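PDB 6VTV: gamma-glutamyl-gamma-aminobutyrate hydrolase PuuD from Escherichia coli, which hydrolyses the gamma-glutamyl linkage of gamma-glutamyl-gamma-aminobutyrate, releasing 4-aminobutanoate and L-glutamate in the last step of putrescine breakdown. Local coordinates for residues Q32-N37 against Q224-W229; G68-G73 against F115-G120; L99-I104 against L121-V126; A106-R111 against V212-H217. All coordinates share one frame; numbering follows the deposited sequence.

Interaction 1 of 4, residues Q32-N37 against Q224-W229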
loop_
_atom_site.group_PDB
_atom_site.type_symbol
_atom_site.label_atom_id
_atom_site.label_comp_id
_atom_site.label_asym_id
_atom_site.label_seq_id
_atom_site.Cartn_x
_atom_site.Cartn_y
_atom_site.Cartn_z
ATOM N N GLN B 32 -6.615 5.040 -0.067
ATOM C CA GLN B 32 -6.839 6.465 -0.264
ATOM C C GLN B 32 -5.881 7.282 0.594
ATOM O O GLN B 32 -5.597 6.935 1.744
ATOM C CB GLN B 32 -8.289 6.824 0.065
ATOM C CG GLN B 32 -9.282 6.411 -1.010
ATOM C CD GLN B 32 -10.688 6.892 -0.717
ATOM O OE1 GLN B 32 -11.022 7.198 0.426
ATOM N NE2 GLN B 32 -11.521 6.961 -1.750
ATOM N N GLU B 33 -5.378 8.378 0.019
ATOM C CA GLU B 33 -4.356 9.170 0.695
ATOM C C GLU B 33 -4.889 9.839 1.958
ATOM O O GLU B 33 -4.123 10.061 2.902
ATOM C CB GLU B 33 -3.784 10.220 -0.259
ATOM C CG GLU B 33 -2.861 9.647 -1.324
ATOM C CD GLU B 33 -2.029 10.709 -2.020
ATOM O OE1 GLU B 33 -2.182 11.904 -1.690
ATOM O OE2 GLU B 33 -1.223 10.344 -2.901
ATOM N N LYS B 34 -6.183 10.166 2.002
ATOM C CA LYS B 34 -6.706 10.861 3.175
ATOM C C LYS B 34 -6.645 9.987 4.423
ATOM O O LYS B 34 -6.484 10.509 5.532
ATOM C CB LYS B 34 -8.133 11.351 2.925
ATOM C CG LYS B 34 -9.141 10.293 2.506
ATOM C CD LYS B 34 -10.534 10.915 2.451
ATOM C CE LYS B 34 -11.525 10.067 1.667
ATOM N NZ LYS B 34 -11.999 8.881 2.437
ATOM N N TYR B 35 -6.757 8.665 4.272
ATOM C CA TYR B 35 -6.524 7.786 5.413
ATOM C C TYR B 35 -5.064 7.831 5.842
ATOM O O TYR B 35 -4.756 7.753 7.037
ATOM C CB TYR B 35 -6.944 6.357 5.074
ATOM C CG TYR B 35 -8.429 6.203 4.849
ATOM C CD1 TYR B 35 -9.315 6.190 5.919
ATOM C CD2 TYR B 35 -8.948 6.089 3.567
ATOM C CE1 TYR B 35 -10.675 6.052 5.718
ATOM C CE2 TYR B 35 -10.306 5.955 3.355
ATOM C CZ TYR B 35 -11.165 5.940 4.434
ATOM O OH TYR B 35 -12.517 5.807 4.226
ATOM N N LEU B 36 -4.154 7.976 4.876
ATOM C CA LEU B 36 -2.730 8.041 5.187
ATOM C C LEU B 36 -2.364 9.365 5.839
ATOM O O LEU B 36 -1.591 9.395 6.804
ATOM C CB LEU B 36 -1.912 7.834 3.914
ATOM C CG LEU B 36 -1.871 6.398 3.406
ATOM C CD1 LEU B 36 -1.418 6.354 1.959
ATOM C CD2 LEU B 36 -0.957 5.574 4.289
ATOM N N ASN B 37 -2.902 10.472 5.319
ATOM C CA ASN B 37 -2.557 11.791 5.842
ATOM C C ASN B 37 -2.932 11.920 7.314
ATOM O O ASN B 37 -2.214 12.562 8.091
ATOM C CB ASN B 37 -3.250 12.878 5.019
ATOM C CG ASN B 37 -2.883 12.822 3.549
ATOM O OD1 ASN B 37 -1.777 12.421 3.186
ATOM N ND2 ASN B 37 -3.814 13.226 2.692
ATOM N N GLN B 224 -18.290 4.849 12.774
ATOM C CA GLN B 224 -19.025 4.699 11.525
ATOM C C GLN B 224 -18.818 5.876 10.581
ATOM O O GLN B 224 -18.967 5.712 9.364
ATOM C CB GLN B 224 -20.517 4.511 11.823
ATOM C CG GLN B 224 -21.393 4.272 10.601
ATOM C CD GLN B 224 -21.066 2.977 9.880
ATOM O OE1 GLN B 224 -21.492 1.896 10.291
ATOM N NE2 GLN B 224 -20.309 3.082 8.793
ATOM N N TRP B 225 -18.463 7.044 11.105
ATOM C CA TRP B 225 -18.235 8.217 10.276
ATOM C C TRP B 225 -16.802 8.201 9.745
ATOM O O TRP B 225 -16.075 7.213 9.877
ATOM C CB TRP B 225 -18.553 9.489 11.059
ATOM C CG TRP B 225 -17.737 9.691 12.300
ATOM C CD1 TRP B 225 -16.585 10.414 12.413
ATOM C CD2 TRP B 225 -18.026 9.191 13.612
ATOM N NE1 TRP B 225 -16.132 10.386 13.710
ATOM C CE2 TRP B 225 -17.000 9.641 14.467
ATOM C CE3 TRP B 225 -19.052 8.402 14.146
ATOM C CZ2 TRP B 225 -16.967 9.329 15.824
ATOM C CZ3 TRP B 225 -19.017 8.093 15.495
ATOM C CH2 TRP B 225 -17.982 8.556 16.318
ATOM N N HIS B 226 -16.380 9.309 9.131
ATOM C CA HIS B 226 -15.085 9.412 8.460
ATOM C C HIS B 226 -14.261 10.512 9.121
ATOM O O HIS B 226 -14.246 11.660 8.651
ATOM C CB HIS B 226 -15.259 9.686 6.967
ATOM C CG HIS B 226 -15.636 8.474 6.173
ATOM N ND1 HIS B 226 -14.780 7.882 5.269
ATOM C CD2 HIS B 226 -16.777 7.745 6.144
ATOM C CE1 HIS B 226 -15.376 6.840 4.719
ATOM N NE2 HIS B 226 -16.589 6.735 5.232
ATOM N N PRO B 227 -13.550 10.196 10.208
ATOM C CA PRO B 227 -12.689 11.207 10.839
ATOM C C PRO B 227 -11.415 11.494 10.061
ATOM O O PRO B 227 -10.728 12.474 10.376
ATOM C CB PRO B 227 -12.378 10.592 12.207
ATOM C CG PRO B 227 -12.441 9.116 11.968
ATOM C CD PRO B 227 -13.478 8.893 10.894
ATOM N N GLU B 228 -11.078 10.681 9.058
ATOM C CA GLU B 228 -9.880 10.937 8.266
ATOM C C GLU B 228 -10.025 12.162 7.372
ATOM O O GLU B 228 -9.014 12.692 6.901
ATOM C CB GLU B 228 -9.543 9.711 7.413
ATOM C CG GLU B 228 -10.283 9.658 6.083
ATOM C CD GLU B 228 -11.694 9.112 6.213
ATOM O OE1 GLU B 228 -12.120 8.813 7.347
ATOM O OE2 GLU B 228 -12.377 8.979 5.174
ATOM N N TRP B 229 -11.252 12.622 7.135
ATOM C CA TRP B 229 -11.504 13.742 6.232
ATOM C C TRP B 229 -10.949 15.026 6.833
ATOM O O TRP B 229 -11.501 15.550 7.806
ATOM C CB TRP B 229 -13.001 13.867 5.969
ATOM C CG TRP B 229 -13.360 15.038 5.115
ATOM C CD1 TRP B 229 -13.980 16.186 5.518
ATOM C CD2 TRP B 229 -13.129 15.178 3.708
ATOM N NE1 TRP B 229 -14.144 17.034 4.450
ATOM C CE2 TRP B 229 -13.632 16.438 3.327
ATOM C CE3 TRP B 229 -12.547 14.362 2.734
ATOM C CZ2 TRP B 229 -13.570 16.901 2.014
ATOM C CZ3 TRP B 229 -12.486 14.822 1.433
ATOM C CH2 TRP B 229 -12.994 16.080 1.084
#
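Lys34 and Tyr35, in the first turn of helix 33-42, both meet Glu228, which with His226 and Cys118 makes up the predicted Cys-His-Glu triad of this class I glutamine amidotransferase fold. One carboxylate oxygen takes two donors. His226 ND1 gives a bond to Glu228 OE2 of 2.6 Å, lying in the imidazole plane, on the syn lone pair and fairly straight (162° at the hydrogen). Lys34 NZ reaches the same OE2 at 2.8 Å on the anti lone pair, forming a salt bridge. The phenol of Tyr35 lies against the carboxylate, the two planes only 18° apart, and Glu228 CG sits over the ring face, 3.9 Å from its centroid, as a CH-pi contact. Two donors and a stacked ring together leave the carboxylate little freedom to rotate. Farther out, the lysine chain turns at its last torsion (chi4 76°), which brings NZ within 2.8 Å of Gln32 OE1, in the N-cap residue; Tyr157 OH is a further partner of NZ. The imidazole also packs against Cys118, the predicted nucleophile. At the edge of the His226 ring, CE1 stands 3.1 Å from Tyr35 OH.

Interaction 2 of 4, residues G68-G73 against F115-G120; sequences GIYLPG and FAICRG
Leu71 and Ala116 face each other as partners in a parallel bridge, and the leucine side chain runs on from there to the helix behind. Its CB lies 3.8 Å from Ala116 CB and packs directly on the bare CA of Gly120, 3.7 Å away. With CG anti to the carbonyl carbon (chi1 -57°), the chain continues over the same side of the sheet, and its tip, CD1, lies between Ala116 CB and Gly120 O, each 3.9 Å away; Ile104 of helix 94-109 packs on that tip as well. Three backbone bonds, Phe115 N to Ile69 O, Leu71 N to Phe115 O and Ile117 N to Leu71 O, all between 2.8 and 3.0 Å long, hold the strands in step. The strand directions differ by just 3°. Strand 115-117, the sharp turn at Cys118 and the helix beginning at Arg119 form the nucleophile elbow of the class I amidotransferase fold: Cys118, the predicted nucleophile, has a positive phi of 55° and stands at the N-cap. Gly73 lies alongside this turn, its CA facing Cys118 CB. On the other side of the sheet, Tyr70 and Phe115 extend side by side in the same direction. Tyr70 CE1 touches Phe115 CD2 at 4.1 Å, while Ile117 CD1 abuts the edge of the tyrosine ring, 3.9 Å from that same CE1. The phenol oxygen of Tyr70 finds its polar partner in Tyr35 O, on helix 33-42.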
loop_
_atom_site.group_PDB
_atom_site.type_symbol
_atom_site.label_atom_id
_atom_site.label_comp_id
_atom_site.label_asym_id
_atom_site.label_seq_id
_atom_site.Cartn_x
_atom_site.Cartn_y
_atom_site.Cartn_z
ATOM N N GLY B 68 0.082 -1.107 15.508
ATOM C CA GLY B 68 -1.329 -0.778 15.450
ATOM C C GLY B 68 -1.915 -1.213 14.127
ATOM O O GLY B 68 -1.206 -1.338 13.122
ATOM N N ILE B 69 -3.225 -1.451 14.141
ATOM C CA ILE B 69 -3.965 -1.883 12.961
ATOM C C ILE B 69 -4.954 -0.787 12.587
ATOM O O ILE B 69 -5.664 -0.263 13.452
ATOM C CB ILE B 69 -4.691 -3.220 13.196
ATOM C CG1 ILE B 69 -3.696 -4.299 13.635
ATOM C CG2 ILE B 69 -5.424 -3.659 11.937
ATOM C CD1 ILE B 69 -2.514 -4.453 12.704
ATOM N N TYR B 70 -5.003 -0.454 11.299
ATOM C CA TYR B 70 -5.784 0.668 10.788
ATOM C C TYR B 70 -6.717 0.139 9.706
ATOM O O TYR B 70 -6.258 -0.333 8.661
ATOM C CB TYR B 70 -4.856 1.753 10.240
ATOM C CG TYR B 70 -5.514 3.045 9.812
ATOM C CD1 TYR B 70 -6.634 3.541 10.469
ATOM C CD2 TYR B 70 -4.992 3.786 8.761
ATOM C CE1 TYR B 70 -7.222 4.733 10.073
ATOM C CE2 TYR B 70 -5.572 4.969 8.357
ATOM C CZ TYR B 70 -6.682 5.443 9.016
ATOM O OH TYR B 70 -7.252 6.629 8.609
ATOM N N LEU B 71 -8.025 0.206 9.959
ATOM C CA LEU B 71 -9.030 -0.295 9.026
ATOM C C LEU B 71 -9.749 0.875 8.368
ATOM O O LEU B 71 -10.688 1.435 8.956
ATOM C CB LEU B 71 -10.034 -1.200 9.746
ATOM C CG LEU B 71 -9.497 -2.425 10.488
ATOM C CD1 LEU B 71 -10.652 -3.235 11.042
ATOM C CD2 LEU B 71 -8.630 -3.281 9.582
ATOM N N PRO B 72 -9.361 1.280 7.162
ATOM C CA PRO B 72 -10.039 2.401 6.508
ATOM C C PRO B 72 -11.430 2.016 6.029
ATOM O O PRO B 72 -11.783 0.840 5.920
ATOM C CB PRO B 72 -9.126 2.734 5.319
ATOM C CG PRO B 72 -7.852 1.974 5.559
ATOM C CD PRO B 72 -8.233 0.776 6.364
ATOM N N GLY B 73 -12.224 3.040 5.746
ATOM C CA GLY B 73 -13.493 2.833 5.083
ATOM C C GLY B 73 -13.307 2.529 3.609
ATOM O O GLY B 73 -12.207 2.592 3.058
ATOM N N PHE B 115 -7.851 0.816 15.127
ATOM C CA PHE B 115 -8.720 1.949 14.835
ATOM C C PHE B 115 -9.392 1.690 13.496
ATOM O O PHE B 115 -8.712 1.559 12.473
ATOM C CB PHE B 115 -7.944 3.267 14.809
ATOM C CG PHE B 115 -8.821 4.481 14.692
ATOM C CD1 PHE B 115 -10.020 4.552 15.383
ATOM C CD2 PHE B 115 -8.447 5.551 13.896
ATOM C CE1 PHE B 115 -10.833 5.666 15.279
ATOM C CE2 PHE B 115 -9.256 6.670 13.789
ATOM C CZ PHE B 115 -10.449 6.727 14.483
ATOM N N ALA B 116 -10.719 1.615 13.507
ATOM C CA ALA B 116 -11.500 1.217 12.346
ATOM C C ALA B 116 -12.465 2.327 11.955
ATOM O O ALA B 116 -13.070 2.969 12.818
ATOM C CB ALA B 116 -12.265 -0.075 12.633
ATOM N N ILE B 117 -12.608 2.546 10.649
ATOM C CA ILE B 117 -13.404 3.641 10.105
ATOM C C ILE B 117 -14.433 3.071 9.136
ATOM O O ILE B 117 -14.075 2.344 8.201
ATOM C CB ILE B 117 -12.520 4.687 9.400
ATOM C CG1 ILE B 117 -11.624 5.405 10.413
ATOM C CG2 ILE B 117 -13.381 5.686 8.631
ATOM C CD1 ILE B 117 -10.728 6.461 9.797
ATOM N N CYS B 118 -15.707 3.409 9.365
ATOM C CA CYS B 118 -16.819 3.087 8.473
ATOM C C CYS B 118 -16.894 1.589 8.190
ATOM O O CYS B 118 -17.429 0.831 9.005
ATOM C CB CYS B 118 -16.708 3.886 7.169
ATOM S SG CYS B 118 -18.146 3.749 6.074
ATOM N N ARG B 119 -16.370 1.145 7.043
ATOM C CA ARG B 119 -16.339 -0.289 6.768
ATOM C C ARG B 119 -15.543 -1.036 7.828
ATOM O O ARG B 119 -15.850 -2.193 8.135
ATOM C CB ARG B 119 -15.750 -0.559 5.382
ATOM C CG ARG B 119 -15.896 -2.005 4.932
ATOM C CD ARG B 119 -14.783 -2.397 3.980
ATOM N NE ARG B 119 -15.249 -3.322 2.954
ATOM C CZ ARG B 119 -15.159 -4.644 3.043
ATOM N NH1 ARG B 119 -14.619 -5.203 4.117
ATOM N NH2 ARG B 119 -15.610 -5.407 2.059
ATOM N N GLY B 120 -14.519 -0.394 8.394
ATOM C CA GLY B 120 -13.759 -1.027 9.456
ATOM C C GLY B 120 -14.602 -1.315 10.684
ATOM O O GLY B 120 -14.480 -2.380 11.294
#

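Interaction 3 of 4, residues L99-I104 against L121-V126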
loop_
_atom_site.group_PDB
_atom_site.type_symbol
_atom_site.label_atom_id
_atom_site.label_comp_id
_atom_site.label_asym_id
_atom_site.label_seq_id
_atom_site.Cartn_x
_atom_site.Cartn_y
_atom_site.Cartn_z
ATOM N N LEU B 99 -8.611 -10.579 4.712
ATOM C CA LEU B 99 -7.533 -9.965 5.480
ATOM C C LEU B 99 -8.061 -9.280 6.736
ATOM O O LEU B 99 -7.453 -9.384 7.807
ATOM C CB LEU B 99 -6.767 -8.968 4.608
ATOM C CG LEU B 99 -5.643 -8.197 5.304
ATOM C CD1 LEU B 99 -4.575 -9.151 5.820
ATOM C CD2 LEU B 99 -5.032 -7.150 4.376
ATOM N N SER B 100 -9.193 -8.579 6.623
ATOM C CA SER B 100 -9.736 -7.851 7.767
ATOM C C SER B 100 -10.118 -8.798 8.895
ATOM O O SER B 100 -9.767 -8.569 10.058
ATOM C CB SER B 100 -10.944 -7.022 7.335
ATOM O OG SER B 100 -10.559 -5.979 6.457
ATOM N N MET B 101 -10.846 -9.871 8.572
ATOM C CA MET B 101 -11.240 -10.828 9.600
ATOM C C MET B 101 -10.023 -11.453 10.268
ATOM O O MET B 101 -9.987 -11.603 11.495
ATOM C CB MET B 101 -12.135 -11.915 9.000
ATOM C CG MET B 101 -13.464 -11.414 8.455
ATOM S SD MET B 101 -14.463 -10.556 9.684
ATOM C CE MET B 101 -14.609 -8.940 8.928
ATOM N N ALA B 102 -9.008 -11.810 9.479
ATOM C CA ALA B 102 -7.835 -12.471 10.040
ATOM C C ALA B 102 -7.037 -11.522 10.926
ATOM O O ALA B 102 -6.610 -11.895 12.025
ATOM C CB ALA B 102 -6.960 -13.029 8.918
ATOM N N ILE B 103 -6.830 -10.286 10.470
ATOM C CA ILE B 103 -5.969 -9.381 11.222
ATOM C C ILE B 103 -6.684 -8.814 12.448
ATOM O O ILE B 103 -6.030 -8.459 13.435
ATOM C CB ILE B 103 -5.430 -8.269 10.305
ATOM C CG1 ILE B 103 -4.140 -7.686 10.886
ATOM C CG2 ILE B 103 -6.472 -7.180 10.087
ATOM C CD1 ILE B 103 -3.288 -6.962 9.872
ATOM N N ILE B 104 -8.016 -8.730 12.426
ATOM C CA ILE B 104 -8.743 -8.306 13.620
ATOM C C ILE B 104 -8.618 -9.359 14.715
ATOM O O ILE B 104 -8.230 -9.055 15.849
ATOM C CB ILE B 104 -10.219 -8.015 13.290
ATOM C CG1 ILE B 104 -10.357 -6.737 12.464
ATOM C CG2 ILE B 104 -11.036 -7.901 14.569
ATOM C CD1 ILE B 104 -11.741 -6.555 11.874
ATOM N N LEU B 121 -15.452 -0.361 11.076
ATOM C CA LEU B 121 -16.378 -0.608 12.178
ATOM C C LEU B 121 -17.269 -1.803 11.871
ATOM O O LEU B 121 -17.476 -2.676 12.722
ATOM C CB LEU B 121 -17.222 0.639 12.456
ATOM C CG LEU B 121 -18.421 0.474 13.401
ATOM C CD1 LEU B 121 -18.576 1.693 14.293
ATOM C CD2 LEU B 121 -19.722 0.222 12.639
ATOM N N GLN B 122 -17.811 -1.854 10.652
ATOM C CA GLN B 122 -18.630 -2.991 10.251
ATOM C C GLN B 122 -17.816 -4.277 10.224
ATOM O O GLN B 122 -18.342 -5.352 10.535
ATOM C CB GLN B 122 -19.265 -2.716 8.887
ATOM C CG GLN B 122 -20.138 -1.464 8.869
ATOM C CD GLN B 122 -20.493 -1.011 7.465
ATOM O OE1 GLN B 122 -19.978 -1.542 6.482
ATOM N NE2 GLN B 122 -21.375 -0.023 7.367
ATOM N N GLU B 123 -16.533 -4.189 9.865
ATOM C CA GLU B 123 -15.659 -5.351 9.972
ATOM C C GLU B 123 -15.472 -5.766 11.426
ATOM O O GLU B 123 -15.458 -6.962 11.739
ATOM C CB GLU B 123 -14.309 -5.054 9.316
ATOM C CG GLU B 123 -14.355 -5.042 7.798
ATOM C CD GLU B 123 -13.108 -4.443 7.178
ATOM O OE1 GLU B 123 -12.355 -3.752 7.895
ATOM O OE2 GLU B 123 -12.878 -4.665 5.971
ATOM N N LEU B 124 -15.334 -4.790 12.328
ATOM C CA LEU B 124 -15.201 -5.097 13.750
ATOM C C LEU B 124 -16.447 -5.792 14.281
ATOM O O LEU B 124 -16.357 -6.774 15.028
ATOM C CB LEU B 124 -14.933 -3.814 14.539
ATOM C CG LEU B 124 -13.586 -3.656 15.246
ATOM C CD1 LEU B 124 -13.686 -2.590 16.331
ATOM C CD2 LEU B 124 -13.123 -4.979 15.835
ATOM N N VAL B 125 -17.624 -5.285 13.909
ATOM C CA VAL B 125 -18.875 -5.855 14.399
ATOM C C VAL B 125 -19.034 -7.288 13.909
ATOM O O VAL B 125 -19.411 -8.184 14.675
ATOM C CB VAL B 125 -20.063 -4.972 13.974
ATOM C CG1 VAL B 125 -21.383 -5.675 14.246
ATOM C CG2 VAL B 125 -20.007 -3.631 14.693
ATOM N N VAL B 126 -18.733 -7.533 12.634
ATOM C CA VAL B 126 -18.906 -8.872 12.080
ATOM C C VAL B 126 -17.846 -9.822 12.627
ATOM O O VAL B 126 -18.132 -10.992 12.907
ATOM C CB VAL B 126 -18.888 -8.817 10.541
ATOM C CG1 VAL B 126 -18.862 -10.220 9.951
ATOM C CG2 VAL B 126 -20.098 -8.052 10.031
#
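Ser100 and Glu123 meet where helix 94-109 packs on helix 119-127, two helices on one side of the central sheet of the amidotransferase fold; the axes of the segments 99-104 and 121-126 approach to 9.8 Å and cross at -64°. The polar part of the interface is compact. Ser100 OG lies 2.7 Å from Glu123 OE2, and the hydroxyl also lies by Arg96 O. The glutamate reaches across because its chain is extended beyond CG (chi2 167°). Its main partners are ionic: Arg119 and Arg96 both form salt bridges to OE2, so this buried carboxylate faces two guanidinium groups, that of Arg119 being shared with a second carboxylate, and is probably ionised. Arg119 directly follows Cys118, the predicted nucleophile, which ties the ion cluster to the start of the helix behind the turn that carries Cys118.

The apolar contacts flank the glutamate stem. Met101 bends at chi2 and chi3, carrying CE back to within 3.9 Å of Glu123 CB, while Ile104 CD1 reaches that same CB at 3.9 Å. Both methyls also rest against the backbone: Met101 CE is 3.5 Å and Ile104 CD1 3.7 Å from Glu123 O. One turn along helix 94-109 from Ser100, the other branch of the isoleucine closes the interface, Ile104 CG2 touching Leu124 CD2 at 3.8 Å.

Interaction 4 of 4, residues A106-R111 against V212-H217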
loop_
_atom_site.group_PDB
_atom_site.type_symbol
_atom_site.label_atom_id
_atom_site.label_comp_id
_atom_site.label_asym_id
_atom_site.label_seq_id
_atom_site.Cartn_x
_atom_site.Cartn_y
_atom_site.Cartn_z
ATOM N N ALA B 106 -6.442 -11.681 15.090
ATOM C CA ALA B 106 -5.067 -11.775 15.567
ATOM C C ALA B 106 -4.714 -10.601 16.471
ATOM O O ALA B 106 -4.082 -10.785 17.517
ATOM C CB ALA B 106 -4.110 -11.851 14.380
ATOM N N ALA B 107 -5.120 -9.387 16.091
ATOM C CA ALA B 107 -4.796 -8.218 16.900
ATOM C C ALA B 107 -5.555 -8.212 18.221
ATOM O O ALA B 107 -5.074 -7.640 19.206
ATOM C CB ALA B 107 -5.086 -6.935 16.120
ATOM N N LEU B 108 -6.736 -8.833 18.268
ATOM C CA LEU B 108 -7.486 -8.871 19.518
ATOM C C LEU B 108 -6.852 -9.826 20.517
ATOM O O LEU B 108 -6.894 -9.573 21.728
ATOM C CB LEU B 108 -8.941 -9.256 19.252
ATOM C CG LEU B 108 -9.787 -8.209 18.525
ATOM C CD1 LEU B 108 -11.235 -8.660 18.420
ATOM C CD2 LEU B 108 -9.691 -6.860 19.223
ATOM N N GLU B 109 -6.256 -10.917 20.035
ATOM C CA GLU B 109 -5.542 -11.819 20.925
ATOM C C GLU B 109 -4.204 -11.237 21.362
ATOM O O GLU B 109 -3.804 -11.415 22.517
ATOM C CB GLU B 109 -5.335 -13.173 20.241
ATOM C CG GLU B 109 -4.420 -14.101 21.006
ATOM C CD GLU B 109 -4.348 -15.475 20.384
ATOM O OE1 GLU B 109 -5.401 -15.978 19.933
ATOM O OE2 GLU B 109 -3.247 -16.059 20.356
ATOM N N ARG B 110 -3.507 -10.541 20.465
ATOM C CA ARG B 110 -2.227 -9.920 20.785
ATOM C C ARG B 110 -2.375 -8.554 21.442
ATOM O O ARG B 110 -1.357 -7.925 21.755
ATOM C CB ARG B 110 -1.378 -9.789 19.517
ATOM C CG ARG B 110 -1.179 -11.096 18.772
ATOM C CD ARG B 110 -0.164 -10.958 17.653
ATOM N NE ARG B 110 0.118 -12.244 17.023
ATOM C CZ ARG B 110 1.333 -12.655 16.683
ATOM N NH1 ARG B 110 2.384 -11.880 16.914
ATOM N NH2 ARG B 110 1.502 -13.842 16.115
ATOM N N ARG B 111 -3.607 -8.084 21.649
ATOM C CA ARG B 111 -3.878 -6.787 22.275
ATOM C C ARG B 111 -3.201 -5.648 21.514
ATOM O O ARG B 111 -2.734 -4.670 22.104
ATOM C CB ARG B 111 -3.475 -6.793 23.753
ATOM C CG ARG B 111 -3.880 -8.073 24.474
ATOM C CD ARG B 111 -3.985 -7.912 25.986
ATOM N NE ARG B 111 -3.197 -6.799 26.505
ATOM C CZ ARG B 111 -3.662 -5.891 27.356
ATOM N NH1 ARG B 111 -4.914 -5.963 27.788
ATOM N NH2 ARG B 111 -2.876 -4.909 27.779
ATOM N N VAL B 212 -18.162 1.689 18.303
ATOM C CA VAL B 212 -18.046 0.539 19.195
ATOM C C VAL B 212 -16.603 0.433 19.674
ATOM O O VAL B 212 -15.693 1.058 19.127
ATOM C CB VAL B 212 -18.472 -0.782 18.518
ATOM C CG1 VAL B 212 -19.961 -0.788 18.239
ATOM C CG2 VAL B 212 -17.679 -1.005 17.236
ATOM N N SER B 213 -16.404 -0.381 20.708
ATOM C CA SER B 213 -15.066 -0.699 21.179
ATOM C C SER B 213 -15.086 -2.081 21.815
ATOM O O SER B 213 -16.101 -2.510 22.369
ATOM C CB SER B 213 -14.539 0.344 22.173
ATOM O OG SER B 213 -15.071 0.143 23.469
ATOM N N VAL B 214 -13.957 -2.775 21.722
ATOM C CA VAL B 214 -13.850 -4.132 22.248
ATOM C C VAL B 214 -13.594 -4.062 23.748
ATOM O O VAL B 214 -12.638 -3.422 24.199
ATOM C CB VAL B 214 -12.743 -4.920 21.536
ATOM C CG1 VAL B 214 -12.507 -6.251 22.233
ATOM C CG2 VAL B 214 -13.107 -5.141 20.078
ATOM N N ILE B 215 -14.454 -4.723 24.525
ATOM C CA ILE B 215 -14.254 -4.811 25.965
ATOM C C ILE B 215 -13.029 -5.668 26.251
ATOM O O ILE B 215 -12.737 -6.629 25.525
ATOM C CB ILE B 215 -15.513 -5.380 26.642
ATOM C CG1 ILE B 215 -16.741 -4.557 26.254
ATOM C CG2 ILE B 215 -15.354 -5.407 28.154
ATOM C CD1 ILE B 215 -18.053 -5.193 26.656
ATOM N N ASN B 216 -12.293 -5.309 27.305
ATOM C CA ASN B 216 -11.103 -6.024 27.760
ATOM C C ASN B 216 -9.960 -5.963 26.752
ATOM O O ASN B 216 -9.030 -6.773 26.819
ATOM C CB ASN B 216 -11.423 -7.482 28.112
ATOM C CG ASN B 216 -12.416 -7.598 29.254
ATOM O OD1 ASN B 216 -12.363 -6.832 30.216
ATOM N ND2 ASN B 216 -13.328 -8.558 29.152
ATOM N N HIS B 217 -10.012 -5.020 25.815
ATOM C CA HIS B 217 -8.905 -4.714 24.930
ATOM C C HIS B 217 -8.440 -3.285 25.186
ATOM O O HIS B 217 -9.273 -2.394 25.377
ATOM C CB HIS B 217 -9.308 -4.876 23.455
ATOM C CG HIS B 217 -8.158 -4.788 22.498
ATOM N ND1 HIS B 217 -7.582 -3.589 22.136
ATOM C CD2 HIS B 217 -7.478 -5.749 21.830
ATOM C CE1 HIS B 217 -6.596 -3.816 21.287
ATOM N NE2 HIS B 217 -6.513 -5.119 21.083
#
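Leu108 and His217 approach each other at about a right angle, Leu108 CD2 coming obliquely to the imidazole ring, nearest to His217 CD2 at 3.6 Å. The same methyl also touches Val214 CG2, at 3.9 Å, so one branch of Leu108 bridges the histidine and the valine. In this way the C-terminal end of helix 94-109 is joined to the end of strand 209-214 and the type II turn, Val214 to His217, that follows it; Ala220 on the neighbouring strand 220-223 also packs against Leu108 and Val214. The imidazole leaves its backbone with CG anti to the backbone N (chi1 -171°), which carries the ring across to the last turn of the helix. There NE2 points to Ala107 O, which lies near the ring plane, in a weak hydrogen bond of 3.5 Å, with 150° at the hydrogen. Arg111, where the chain leaves helical geometry with a positive phi (57°), brings its backbone close to the same nitrogen: Arg111 CA stands 3.3 Å from His217 NE2, obliquely to the ring. Its charged end keeps its distance, Arg111 NE lying 6.6 Å from NE2 of the histidine. The contact lies far from the predicted catalytic residues and the manganese site, and is only partly buried. His217 ND1 accepts from the backbone N of Phe219, and NE2 would then carry the proton that points weakly at Ala107 O, a pattern consistent with a neutral imidazole.

Overall arrangement
Strand 68-71, helix 94-109, strand 114-117 and helix 119-127 follow one another along the chain, and interactions 2, 3 and 4 all draw on them; the segments of each pair among these three alternate in sequence. Interaction 1 joins residues 32-37 to 224-229 and so encloses the others. Interaction 2 lies about 2 Å from the chain's centre, with the centres of interactions 1 and 3 each about 9 Å away on opposite sides of the chain's centre. Interactions 3 and 4, about 11 Å apart, share helix 94-109. His226 from interaction 1 meets Cys118 from interaction 2, so the predicted triad assembles at the C-terminal ends of the parallel strands 114-117 and 220-223.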